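Local coordinates for protein cellulase CEL9M (Clostridium cellulolyticum, PDB 1IA6) that probably cleaves internal beta-1,4-glucosidic linkages of cellulose and related glucans, as a family 9 glycoside hydrolase that carries zinc and calcium ions, at residues A19-P24 with L95-Y100; S13-D18 with L384-L389. One frame throughout, in Å; residues are numbered along the deposited sequence.

Contact 1: A19-P24 with L95-Y100; sequences ANKCGP and LQQLKY. With ZN (zinc ion), chain C.
Lys21 NZ is held by two acceptors: it donates to Gln97 OE1 at 2.8 Å and forms a salt bridge with Asp18, just before the segment. The bond to Gln97 lies in the amide's carbonyl plane and meets a lone pair, with a C=O...N angle of 144°. Beyond CG the lysine is fully extended, carrying its ammonium from the loop to the helix, where it crosses the Gln97 side chain at about a right angle; that chain bends at chi2 (-57°) to bring OE1 back to meet it. On the way the aliphatic part of the lysine runs over one face of Tyr100, and CD stands 4.2 Å from the ring centroid, almost on the ring normal, a CH-pi contact. NZ itself is too far along for more than a weak cation-pi attraction. At the ring's edge, Tyr100 OH donates to Cys22 O over 2.6 Å, although the hydroxyl sits 46° out of that carbonyl's plane. The same cysteine binds zinc through SG at 2.3 Å, and Cys38, His39 and His55 complete the set of protein ligands. Helix 91-107 thus meets the loop carrying the first ligand of a Cys2His2 zinc site, with Tyr100 as a second-shell residue.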
# COMPACT_ATOMS: atom_id res chain seq x y z
N ALA A 19 -1.96 -7.71 11.63
CA ALA A 19 -0.81 -8.59 11.85
C ALA A 19 0.53 -7.87 11.82
O ALA A 19 1.52 -8.37 12.34
CB ALA A 19 -0.80 -9.72 10.81
N ASN A 20 0.56 -6.68 11.22
CA ASN A 20 1.80 -5.93 11.12
C ASN A 20 1.90 -4.69 12.00
O ASN A 20 2.90 -3.96 11.93
CB ASN A 20 2.06 -5.56 9.65
CG ASN A 20 2.64 -6.72 8.86
OD1 ASN A 20 2.33 -7.88 9.12
ND2 ASN A 20 3.48 -6.41 7.87
N LYS A 21 0.90 -4.45 12.83
CA LYS A 21 0.93 -3.29 13.70
C LYS A 21 2.14 -3.36 14.63
O LYS A 21 2.49 -4.42 15.15
CB LYS A 21 -0.37 -3.18 14.51
CG LYS A 21 -1.52 -2.66 13.65
CD LYS A 21 -2.82 -2.52 14.41
CE LYS A 21 -3.90 -1.95 13.50
NZ LYS A 21 -5.24 -1.92 14.14
N CYS A 22 2.77 -2.21 14.81
CA CYS A 22 3.98 -2.10 15.62
C CYS A 22 3.75 -1.08 16.74
O CYS A 22 2.97 -0.15 16.59
CB CYS A 22 5.13 -1.64 14.73
SG CYS A 22 6.77 -1.55 15.46
N GLY A 23 4.43 -1.27 17.87
CA GLY A 23 4.29 -0.33 18.96
C GLY A 23 3.63 -0.86 20.22
O GLY A 23 3.13 -1.98 20.26
N PRO A 24 3.62 -0.04 21.29
CA PRO A 24 3.02 -0.40 22.58
C PRO A 24 1.54 -0.73 22.48
O PRO A 24 1.02 -1.53 23.26
CB PRO A 24 3.27 0.84 23.43
CG PRO A 24 4.52 1.41 22.86
CD PRO A 24 4.29 1.27 21.37
N LEU A 95 -11.02 2.77 9.08
CA LEU A 95 -10.57 4.03 9.66
C LEU A 95 -9.55 3.81 10.77
O LEU A 95 -8.64 4.61 10.95
CB LEU A 95 -11.77 4.83 10.18
CG LEU A 95 -12.63 5.46 9.07
CD1 LEU A 95 -13.90 6.06 9.66
CD2 LEU A 95 -11.82 6.51 8.35
N GLN A 96 -9.71 2.72 11.51
CA GLN A 96 -8.76 2.42 12.57
C GLN A 96 -7.39 2.10 11.96
O GLN A 96 -6.37 2.56 12.47
CB GLN A 96 -9.25 1.23 13.40
CG GLN A 96 -10.63 1.46 14.01
CD GLN A 96 -11.02 0.38 15.00
OE1 GLN A 96 -10.83 -0.81 14.75
NE2 GLN A 96 -11.59 0.80 16.13
N GLN A 97 -7.36 1.34 10.87
CA GLN A 97 -6.09 0.99 10.23
C GLN A 97 -5.41 2.25 9.72
O GLN A 97 -4.20 2.43 9.87
CB GLN A 97 -6.32 0.03 9.05
CG GLN A 97 -7.18 -1.19 9.37
CD GLN A 97 -6.65 -2.02 10.52
OE1 GLN A 97 -6.43 -1.51 11.61
NE2 GLN A 97 -6.44 -3.31 10.27
N LEU A 98 -6.21 3.14 9.13
CA LEU A 98 -5.68 4.39 8.60
C LEU A 98 -5.14 5.31 9.69
O LEU A 98 -4.06 5.88 9.55
CB LEU A 98 -6.75 5.11 7.78
CG LEU A 98 -7.08 4.42 6.45
CD1 LEU A 98 -8.38 4.97 5.88
CD2 LEU A 98 -5.93 4.64 5.48
N LYS A 99 -5.89 5.44 10.78
CA LYS A 99 -5.43 6.32 11.85
C LYS A 99 -4.15 5.79 12.49
O LYS A 99 -3.34 6.57 12.99
CB LYS A 99 -6.51 6.50 12.92
CG LYS A 99 -6.21 7.67 13.86
CD LYS A 99 -7.37 7.97 14.80
CE LYS A 99 -7.13 9.26 15.58
NZ LYS A 99 -5.88 9.19 16.39
N TYR A 100 -3.96 4.47 12.46
CA TYR A 100 -2.74 3.91 13.03
C TYR A 100 -1.56 4.39 12.19
O TYR A 100 -0.46 4.59 12.71
CB TYR A 100 -2.80 2.38 13.05
CG TYR A 100 -1.94 1.78 14.15
CD1 TYR A 100 -2.38 1.78 15.47
CD2 TYR A 100 -0.69 1.24 13.87
CE1 TYR A 100 -1.59 1.25 16.50
CE2 TYR A 100 0.11 0.71 14.89
CZ TYR A 100 -0.35 0.72 16.20
OH TYR A 100 0.44 0.21 17.21
ZN ZN C . 7.00 -3.74 16.05

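Contact 2: S13-D18 with L384-L389; sequences SIIFFD and LLTGAL
Phe16 and Ala388 meet closely, the methyl CB lying 3.5 Å from ring atom CD1 and nearly as close to CE1. The methyl approaches obliquely, so neither a face-on nor an edge-on description fits. With CG anti to the backbone N (chi1 163°), the ring swings out from the 13-18 segment and turns towards Ala388, while CB sits against Thr386 O and the Gly387 carbonyl carbon. Leu385 comes to the same part of the ring from the other side of the ring plane: its CD1 stands 4.1 Å from Phe16 CE1, also at a slant, and CG is scarcely farther from that ring atom. Alanine methyl and leucine branch therefore flank the CD1-CE1 bond from the two sides of the plane, while Phe16 CD2 lies over the centre of one face of Phe17, 4.1 Å above its plane.

The loop turns sharply here. Leu385 is the centre of an inverse gamma turn and also opens a type II beta turn ending at Ala388, with Gly387 in the third position at phi 86°. That glycine brings the backbone close to the helix: its CA is 4.2 Å from Ser13 CA, and its carbonyl carbon packs 3.8 Å from Phe16 CB. In the (alpha/alpha)6 barrel fold of family 9, this turn of the loop between helices 365-368 and 406-409 packs against the N-terminal helix.

No conventional hydrogen bond links the two segments. Phe16 CA does approach Thr386 O at 3.3 Å, a CA-H...O contact with a bent angle of 124° at the hydrogen, and this oxygen also lies near the plane of the Phe16 ring at its edge. Ile15 adds a looser apolar contact, its CG2 4.4 Å from Thr386 CG2. Polar bridging comes instead from helix 413-429, where Asn416 ND2 bonds to both Ser13 O and Gly387 O.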
# COMPACT_ATOMS: atom_id res chain seq x y z
N SER A 13 -9.04 -8.64 3.81
CA SER A 13 -7.92 -7.84 3.32
C SER A 13 -7.60 -6.65 4.22
O SER A 13 -6.45 -6.20 4.29
CB SER A 13 -8.18 -7.37 1.88
OG SER A 13 -9.25 -6.45 1.81
N ILE A 14 -8.61 -6.14 4.91
CA ILE A 14 -8.42 -5.02 5.82
C ILE A 14 -7.86 -5.54 7.14
O ILE A 14 -6.98 -4.92 7.74
CB ILE A 14 -9.75 -4.29 6.09
CG1 ILE A 14 -10.27 -3.68 4.80
CG2 ILE A 14 -9.55 -3.23 7.18
CD1 ILE A 14 -11.72 -3.21 4.88
N ILE A 15 -8.38 -6.68 7.59
CA ILE A 15 -7.94 -7.30 8.83
C ILE A 15 -6.45 -7.64 8.82
O ILE A 15 -5.78 -7.58 9.85
CB ILE A 15 -8.76 -8.59 9.10
CG1 ILE A 15 -10.11 -8.21 9.72
CG2 ILE A 15 -7.99 -9.55 9.99
CD1 ILE A 15 -11.13 -9.35 9.73
N PHE A 16 -5.94 -8.00 7.65
CA PHE A 16 -4.53 -8.34 7.49
C PHE A 16 -3.59 -7.35 8.18
O PHE A 16 -2.63 -7.75 8.83
CB PHE A 16 -4.16 -8.40 6.01
CG PHE A 16 -2.68 -8.35 5.76
CD1 PHE A 16 -1.87 -9.44 6.06
CD2 PHE A 16 -2.09 -7.19 5.26
CE1 PHE A 16 -0.50 -9.38 5.87
CE2 PHE A 16 -0.71 -7.12 5.07
CZ PHE A 16 0.09 -8.21 5.37
N PHE A 17 -3.85 -6.06 8.01
CA PHE A 17 -2.98 -5.04 8.59
C PHE A 17 -2.75 -5.16 10.09
O PHE A 17 -1.71 -4.73 10.59
CB PHE A 17 -3.51 -3.66 8.20
CG PHE A 17 -3.37 -3.37 6.73
CD1 PHE A 17 -2.16 -2.96 6.20
CD2 PHE A 17 -4.44 -3.59 5.87
CE1 PHE A 17 -2.00 -2.78 4.83
CE2 PHE A 17 -4.29 -3.41 4.49
CZ PHE A 17 -3.07 -3.01 3.97
N ASP A 18 -3.70 -5.76 10.80
CA ASP A 18 -3.56 -5.97 12.24
C ASP A 18 -2.32 -6.82 12.55
O ASP A 18 -1.70 -6.67 13.60
CB ASP A 18 -4.80 -6.68 12.81
CG ASP A 18 -5.89 -5.71 13.24
OD1 ASP A 18 -5.79 -4.51 12.94
OD2 ASP A 18 -6.87 -6.17 13.88
N LEU A 384 -2.85 -18.29 11.66
CA LEU A 384 -3.50 -17.98 10.39
C LEU A 384 -3.40 -16.49 10.09
O LEU A 384 -3.95 -15.66 10.82
CB LEU A 384 -4.97 -18.41 10.43
CG LEU A 384 -5.77 -18.20 9.13
CD1 LEU A 384 -5.20 -19.08 8.03
CD2 LEU A 384 -7.23 -18.54 9.37
N LEU A 385 -2.70 -16.15 9.01
CA LEU A 385 -2.51 -14.76 8.60
C LEU A 385 -3.66 -14.32 7.69
O LEU A 385 -3.48 -14.07 6.50
CB LEU A 385 -1.16 -14.62 7.88
CG LEU A 385 -0.66 -13.23 7.48
CD1 LEU A 385 -0.51 -12.36 8.71
CD2 LEU A 385 0.68 -13.36 6.77
N THR A 386 -4.84 -14.21 8.28
CA THR A 386 -6.05 -13.83 7.56
C THR A 386 -5.94 -12.57 6.70
O THR A 386 -5.49 -11.53 7.17
CB THR A 386 -7.21 -13.63 8.55
OG1 THR A 386 -7.38 -14.83 9.32
CG2 THR A 386 -8.51 -13.33 7.80
N GLY A 387 -6.34 -12.70 5.44
CA GLY A 387 -6.34 -11.57 4.52
C GLY A 387 -5.08 -11.24 3.74
O GLY A 387 -5.10 -10.36 2.87
N ALA A 388 -3.98 -11.93 4.01
CA ALA A 388 -2.73 -11.64 3.30
C ALA A 388 -2.72 -12.11 1.85
O ALA A 388 -3.07 -13.25 1.56
CB ALA A 388 -1.55 -12.26 4.05
N LEU A 389 -2.32 -11.22 0.96
CA LEU A 389 -2.19 -11.56 -0.46
C LEU A 389 -0.75 -12.03 -0.63
O LEU A 389 0.19 -11.30 -0.32
CB LEU A 389 -2.43 -10.32 -1.33
CG LEU A 389 -2.27 -10.51 -2.84
CD1 LEU A 389 -3.37 -11.41 -3.39
CD2 LEU A 389 -2.31 -9.17 -3.54

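In the fold
Contacts 1 and 2 have centres 12 Å apart, each about 13 Å from the centre of the chain. Their first segments, 13-18 and 19-24, are consecutive, leading from the end of helix 6-15 into the zinc loop; their partners come much later, on helix 91-107 and then in the loop holding 384-389. Contact 2 thus spans a far longer sequence separation, within which contact 1 falls entirely. The two also touch directly: Gln97 NE2 probably bonds to Asp18 OD1 and Ile14 O, while Ala19 CB packs against Leu385 CD1 at 3.4 Å. One continuous N-terminal run thereby ties an early helix, a late loop and the zinc site together within a single catalytic module.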